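Local coordinates for uncharacterized protein (Pseudomonas aeruginosa UCBPP-PA14, PDB 3FD9) that probably holds down the type III secretion regulon as an antiactivator, disrupting self-association and DNA binding of the activator ExsA until ExsC relieves it, at residues Val91-Pro96 / Asp101-Pro106; Cys51-Gln56 / Leu62-Glu67. All blocks are in the same frame, centred on the assembly; numbering follows the deposited sequence.

Contact 1 of 2, residues Val91-Pro96 / Asp101-Pro106; sequences VNLAVP and DWVLLP
W102 offers one face of its indole to V91 across a strand-turn-helix passage in which the chain leaves a short strand and folds the second turn of the following helix back against it. Just before it, D101 makes a salt bridge to R31 of the second subunit. V91 CG2 sits over the five-membered ring of W102, 3.8 Å from its centroid and 9° off the ring normal, a CH-pi contact. The other methyl, V91 CG1, stands above the rim, 3.8 Å from W102 CD2. The valine torsion, CG1 anti to the backbone N (chi1 -175°), turns both methyls to the indole, so the ring rests on a branched surface and not on a single tip.

V103 continues the apolar seam. Its CG2 meets L93 CD2 at 3.4 Å, the two side chains running at about a right angle and touching through one methyl each. L104 turns to helix 193-203, and farther on the helix is kinked at P106, whose ring nitrogen has no hydrogen to give to the turn before. On the opposing segment, N92 OD1 accepts from A94 N at 3.0 Å, an Asx turn that leads the chain toward V95 at the N-cap position.

Strand 90-92 runs parallel to strand 251-253, where V91 and L93 also pack on F252. Helix 96-115 thus meets the strand pair, helix 193-203 and the second subunit.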
loop_
_atom_site.group_PDB
_atom_site.type_symbol
_atom_site.label_atom_id
_atom_site.label_comp_id
_atom_site.label_asym_id
_atom_site.label_seq_id
_atom_site.Cartn_x
_atom_site.Cartn_y
_atom_site.Cartn_z
ATOM N N VAL A 91 -12.001 -16.465 14.918
ATOM C CA VAL A 91 -12.826 -15.520 14.188
ATOM C C VAL A 91 -14.176 -15.307 14.849
ATOM O O VAL A 91 -14.933 -16.251 15.059
ATOM C CB VAL A 91 -13.064 -15.986 12.746
ATOM C CG1 VAL A 91 -13.827 -14.916 11.989
ATOM C CG2 VAL A 91 -11.748 -16.296 12.057
ATOM N N ASN A 92 -14.487 -14.055 15.164
ATOM C CA ASN A 92 -15.755 -13.737 15.796
ATOM C C ASN A 92 -16.798 -13.367 14.766
ATOM O O ASN A 92 -16.804 -12.250 14.254
ATOM C CB ASN A 92 -15.591 -12.600 16.796
ATOM C CG ASN A 92 -16.847 -12.348 17.587
ATOM O OD1 ASN A 92 -17.822 -13.092 17.477
ATOM N ND2 ASN A 92 -16.838 -11.297 18.394
ATOM N N LEU A 93 -17.690 -14.307 14.474
ATOM C CA LEU A 93 -18.717 -14.095 13.463
ATOM C C LEU A 93 -19.759 -13.078 13.904
ATOM O O LEU A 93 -20.677 -12.762 13.153
ATOM C CB LEU A 93 -19.381 -15.413 13.076
ATOM C CG LEU A 93 -18.459 -16.395 12.365
ATOM C CD1 LEU A 93 -19.055 -17.777 12.380
ATOM C CD2 LEU A 93 -18.204 -15.939 10.948
ATOM N N ALA A 94 -19.616 -12.558 15.114
ATOM C CA ALA A 94 -20.418 -11.412 15.506
ATOM C C ALA A 94 -20.153 -10.313 14.493
ATOM O O ALA A 94 -21.000 -10.012 13.654
ATOM C CB ALA A 94 -20.051 -10.952 16.903
ATOM N N VAL A 95 -18.956 -9.739 14.563
ATOM C CA VAL A 95 -18.501 -8.706 13.628
ATOM C C VAL A 95 -18.970 -8.935 12.180
ATOM O O VAL A 95 -18.535 -9.872 11.521
ATOM C CB VAL A 95 -16.955 -8.644 13.619
ATOM C CG1 VAL A 95 -16.475 -7.348 12.989
ATOM C CG2 VAL A 95 -16.399 -8.819 15.029
ATOM N N PRO A 96 -19.856 -8.078 11.675
ATOM C CA PRO A 96 -20.307 -8.244 10.293
ATOM C C PRO A 96 -19.159 -8.351 9.290
ATOM O O PRO A 96 -19.270 -9.093 8.314
ATOM C CB PRO A 96 -21.105 -6.966 10.041
ATOM C CG PRO A 96 -21.641 -6.613 11.379
ATOM C CD PRO A 96 -20.576 -6.996 12.363
ATOM N N ASP A 101 -16.075 -11.733 5.391
ATOM C CA ASP A 101 -14.804 -12.072 4.779
ATOM C C ASP A 101 -14.452 -13.527 4.975
ATOM O O ASP A 101 -13.676 -14.091 4.205
ATOM C CB ASP A 101 -13.698 -11.208 5.362
ATOM C CG ASP A 101 -13.778 -9.781 4.897
ATOM O OD1 ASP A 101 -14.067 -9.563 3.695
ATOM O OD2 ASP A 101 -13.549 -8.878 5.732
ATOM N N TRP A 102 -15.014 -14.124 6.020
ATOM C CA TRP A 102 -14.682 -15.487 6.380
ATOM C C TRP A 102 -15.764 -16.475 5.980
ATOM O O TRP A 102 -15.509 -17.663 5.865
ATOM C CB TRP A 102 -14.367 -15.592 7.876
ATOM C CG TRP A 102 -12.888 -15.504 8.162
ATOM C CD1 TRP A 102 -11.966 -16.512 8.047
ATOM C CD2 TRP A 102 -12.159 -14.349 8.596
ATOM N NE1 TRP A 102 -10.714 -16.051 8.380
ATOM C CE2 TRP A 102 -10.806 -14.729 8.719
ATOM C CE3 TRP A 102 -12.519 -13.033 8.892
ATOM C CZ2 TRP A 102 -9.818 -13.843 9.126
ATOM C CZ3 TRP A 102 -11.532 -12.153 9.294
ATOM C CH2 TRP A 102 -10.198 -12.562 9.409
ATOM N N VAL A 103 -16.975 -15.992 5.755
ATOM C CA VAL A 103 -18.062 -16.889 5.411
ATOM C C VAL A 103 -18.735 -16.476 4.108
ATOM O O VAL A 103 -18.537 -17.106 3.078
ATOM C CB VAL A 103 -19.115 -16.963 6.536
ATOM C CG1 VAL A 103 -20.198 -17.959 6.183
ATOM C CG2 VAL A 103 -18.465 -17.355 7.834
ATOM N N LEU A 104 -19.522 -15.409 4.153
ATOM C CA LEU A 104 -20.388 -15.067 3.036
ATOM C C LEU A 104 -19.674 -15.013 1.691
ATOM O O LEU A 104 -20.139 -15.607 0.718
ATOM C CB LEU A 104 -21.126 -13.763 3.304
ATOM C CG LEU A 104 -21.962 -13.715 4.587
ATOM C CD1 LEU A 104 -22.745 -12.406 4.633
ATOM C CD2 LEU A 104 -22.893 -14.904 4.685
ATOM N N LEU A 105 -18.550 -14.311 1.627
ATOM C CA LEU A 105 -17.823 -14.181 0.366
ATOM C C LEU A 105 -17.187 -15.491 -0.127
ATOM O O LEU A 105 -17.337 -15.855 -1.295
ATOM C CB LEU A 105 -16.775 -13.071 0.458
ATOM C CG LEU A 105 -17.316 -11.649 0.484
ATOM C CD1 LEU A 105 -16.183 -10.677 0.288
ATOM C CD2 LEU A 105 -18.380 -11.437 -0.589
ATOM N N PRO A 106 -16.462 -16.198 0.751
ATOM C CA PRO A 106 -15.952 -17.519 0.353
ATOM C C PRO A 106 -17.081 -18.460 -0.061
ATOM O O PRO A 106 -17.034 -19.086 -1.123
ATOM C CB PRO A 106 -15.297 -18.038 1.630
ATOM C CG PRO A 106 -14.888 -16.788 2.367
ATOM C CD PRO A 106 -15.990 -15.800 2.088
#

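Contact 2 of 2, residues Cys51-Gln56 / Leu62-Glu67; sequences CEWLQQ and LALGRE
L64 reaches back from the connection of a helix-loop-helix unit, where helix 52-60 ends and helix 66-76 is about to begin, and its CD2 methyl meets two side chains of the first helix. It gives the most surface to the contact, L54 and W53 less, and all three are buried. The unit falls in the N-terminal family region of ExsD, and the meeting is wholly apolar: no hydrogen bond crosses between the segments.

L54 carries one arm of it. With CG anti to the backbone N (chi1 -170°), its CD1 methyl extends to L64 CD2, 4.1 Å away, and the two leucines run at about a right angle. The touch is therefore methyl on methyl and not a lengthwise alignment of the two chains.

W53 carries the other arm with the far corner of its six-membered ring: W53 CH2 lies 4.2 Å from L64 CD2. The same methyl thus touches both neighbours. The polar end of the indole is occupied elsewhere, since W53 NE1 is hydrogen-bonded to D89 OD2, which ties down the nitrogen side of the ring while the CH2 corner grazes L64 CD2 obliquely. I72 packs on both W53 and L64, so the cover of this pair is added to by helix 66-76, which starts after G65 at the N-cap position.

The first helix starts with a side-chain cap. C51 occupies the N-cap position, and its sulfur takes the amide of the third residue on: L54 N donates to C51 SG over 3.6 Å, nearly straight at 167°.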
loop_
_atom_site.group_PDB
_atom_site.type_symbol
_atom_site.label_atom_id
_atom_site.label_comp_id
_atom_site.label_asym_id
_atom_site.label_seq_id
_atom_site.Cartn_x
_atom_site.Cartn_y
_atom_site.Cartn_z
ATOM N N CYS A 51 2.158 -21.494 1.964
ATOM C CA CYS A 51 1.212 -22.282 2.745
ATOM C C CYS A 51 -0.241 -21.867 2.509
ATOM O O CYS A 51 -0.521 -20.731 2.142
ATOM C CB CYS A 51 1.578 -22.249 4.233
ATOM S SG CYS A 51 1.019 -20.809 5.143
ATOM N N GLU A 52 -1.161 -22.799 2.721
ATOM C CA GLU A 52 -2.576 -22.576 2.417
ATOM C C GLU A 52 -3.196 -21.429 3.197
ATOM O O GLU A 52 -3.949 -20.637 2.642
ATOM C CB GLU A 52 -3.383 -23.851 2.667
ATOM C CG GLU A 52 -3.283 -24.871 1.551
ATOM C CD GLU A 52 -4.088 -24.463 0.329
ATOM O OE1 GLU A 52 -4.425 -23.259 0.203
ATOM O OE2 GLU A 52 -4.386 -25.352 -0.503
ATOM N N TRP A 53 -2.887 -21.364 4.492
ATOM C CA TRP A 53 -3.415 -20.331 5.386
ATOM C C TRP A 53 -3.089 -18.952 4.860
ATOM O O TRP A 53 -3.976 -18.140 4.645
ATOM C CB TRP A 53 -2.846 -20.495 6.795
ATOM C CG TRP A 53 -3.243 -19.418 7.753
ATOM C CD1 TRP A 53 -4.460 -19.263 8.352
ATOM C CD2 TRP A 53 -2.417 -18.354 8.250
ATOM N NE1 TRP A 53 -4.448 -18.165 9.179
ATOM C CE2 TRP A 53 -3.206 -17.586 9.133
ATOM C CE3 TRP A 53 -1.090 -17.965 8.022
ATOM C CZ2 TRP A 53 -2.719 -16.462 9.791
ATOM C CZ3 TRP A 53 -0.603 -16.847 8.676
ATOM C CH2 TRP A 53 -1.420 -16.105 9.553
ATOM N N LEU A 54 -1.810 -18.693 4.639
ATOM C CA LEU A 54 -1.397 -17.376 4.185
ATOM C C LEU A 54 -1.933 -17.102 2.780
ATOM O O LEU A 54 -2.210 -15.961 2.427
ATOM C CB LEU A 54 0.126 -17.234 4.240
ATOM C CG LEU A 54 0.664 -15.818 4.020
ATOM C CD1 LEU A 54 -0.042 -14.811 4.926
ATOM C CD2 LEU A 54 2.170 -15.759 4.231
ATOM N N GLN A 55 -2.084 -18.152 1.982
ATOM C CA GLN A 55 -2.629 -18.010 0.635
ATOM C C GLN A 55 -4.101 -17.597 0.674
ATOM O O GLN A 55 -4.573 -16.846 -0.176
ATOM C CB GLN A 55 -2.485 -19.322 -0.137
ATOM C CG GLN A 55 -1.057 -19.702 -0.474
ATOM C CD GLN A 55 -0.484 -18.852 -1.578
ATOM O OE1 GLN A 55 -1.215 -18.162 -2.297
ATOM N NE2 GLN A 55 0.837 -18.891 -1.723
ATOM N N GLN A 56 -4.814 -18.116 1.666
ATOM C CA GLN A 56 -6.218 -17.811 1.878
ATOM C C GLN A 56 -6.362 -16.348 2.269
ATOM O O GLN A 56 -7.203 -15.629 1.732
ATOM C CB GLN A 56 -6.771 -18.724 2.977
ATOM C CG GLN A 56 -8.207 -18.458 3.433
ATOM C CD GLN A 56 -8.753 -19.583 4.322
ATOM O OE1 GLN A 56 -8.996 -20.702 3.855
ATOM N NE2 GLN A 56 -8.943 -19.288 5.607
ATOM N N LEU A 62 -6.893 -10.230 3.588
ATOM C CA LEU A 62 -6.912 -10.144 5.045
ATOM C C LEU A 62 -5.536 -9.882 5.678
ATOM O O LEU A 62 -4.827 -10.804 6.073
ATOM C CB LEU A 62 -7.563 -11.392 5.645
ATOM C CG LEU A 62 -9.020 -11.618 5.218
ATOM C CD1 LEU A 62 -9.562 -12.916 5.777
ATOM C CD2 LEU A 62 -9.891 -10.458 5.654
ATOM N N ALA A 63 -5.193 -8.605 5.793
ATOM C CA ALA A 63 -3.905 -8.164 6.313
ATOM C C ALA A 63 -3.557 -8.760 7.672
ATOM O O ALA A 63 -4.419 -8.895 8.528
ATOM C CB ALA A 63 -3.895 -6.645 6.397
ATOM N N LEU A 64 -2.285 -9.083 7.878
ATOM C CA LEU A 64 -1.837 -9.629 9.157
ATOM C C LEU A 64 -1.790 -8.562 10.249
ATOM O O LEU A 64 -1.516 -7.393 9.973
ATOM C CB LEU A 64 -0.449 -10.259 9.018
ATOM C CG LEU A 64 -0.222 -11.228 7.857
ATOM C CD1 LEU A 64 1.125 -11.888 8.015
ATOM C CD2 LEU A 64 -1.317 -12.271 7.812
ATOM N N GLY A 65 -2.031 -8.981 11.488
ATOM C CA GLY A 65 -1.908 -8.094 12.632
ATOM C C GLY A 65 -0.878 -8.633 13.602
ATOM O O GLY A 65 -0.151 -9.560 13.269
ATOM N N ARG A 66 -0.811 -8.063 14.799
ATOM C CA ARG A 66 0.185 -8.495 15.770
ATOM C C ARG A 66 0.122 -9.995 16.024
ATOM O O ARG A 66 1.149 -10.668 16.061
ATOM C CB ARG A 66 0.010 -7.756 17.096
ATOM C CG ARG A 66 0.494 -6.319 17.109
ATOM C CD ARG A 66 0.496 -5.796 18.541
ATOM N NE ARG A 66 -0.624 -6.347 19.309
ATOM C CZ ARG A 66 -0.628 -6.507 20.631
ATOM N NH1 ARG A 66 0.437 -6.160 21.347
ATOM N NH2 ARG A 66 -1.692 -7.022 21.239
ATOM N N GLU A 67 -1.090 -10.510 16.207
ATOM C CA GLU A 67 -1.279 -11.903 16.589
ATOM C C GLU A 67 -0.922 -12.854 15.453
ATOM O O GLU A 67 -0.269 -13.874 15.670
ATOM C CB GLU A 67 -2.713 -12.140 17.065
ATOM C CG GLU A 67 -2.974 -13.536 17.619
ATOM C CD GLU A 67 -2.042 -13.910 18.763
ATOM O OE1 GLU A 67 -1.367 -13.012 19.304
ATOM O OE2 GLU A 67 -1.985 -15.107 19.118
#

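Both contacts are buried and apolar, and each joins neighbouring pieces of chain, contact 2 closing before contact 1 opens. They differ in what they join: contact 1 sets a strand and its turn on a helix and uses an aromatic face, whereas contact 2 gathers a leucine methyl from an interhelical loop onto one helix and buries less surface. Their centres lie about 15 Å apart, yet they touch: W102 CZ2 of contact 1 is 3.5 Å from L62 CD1 of contact 2, and D101 packs on L62 too. Helix 96-115 thus meets the loop at L62, and R31 of the second subunit reaches both contacts at that point.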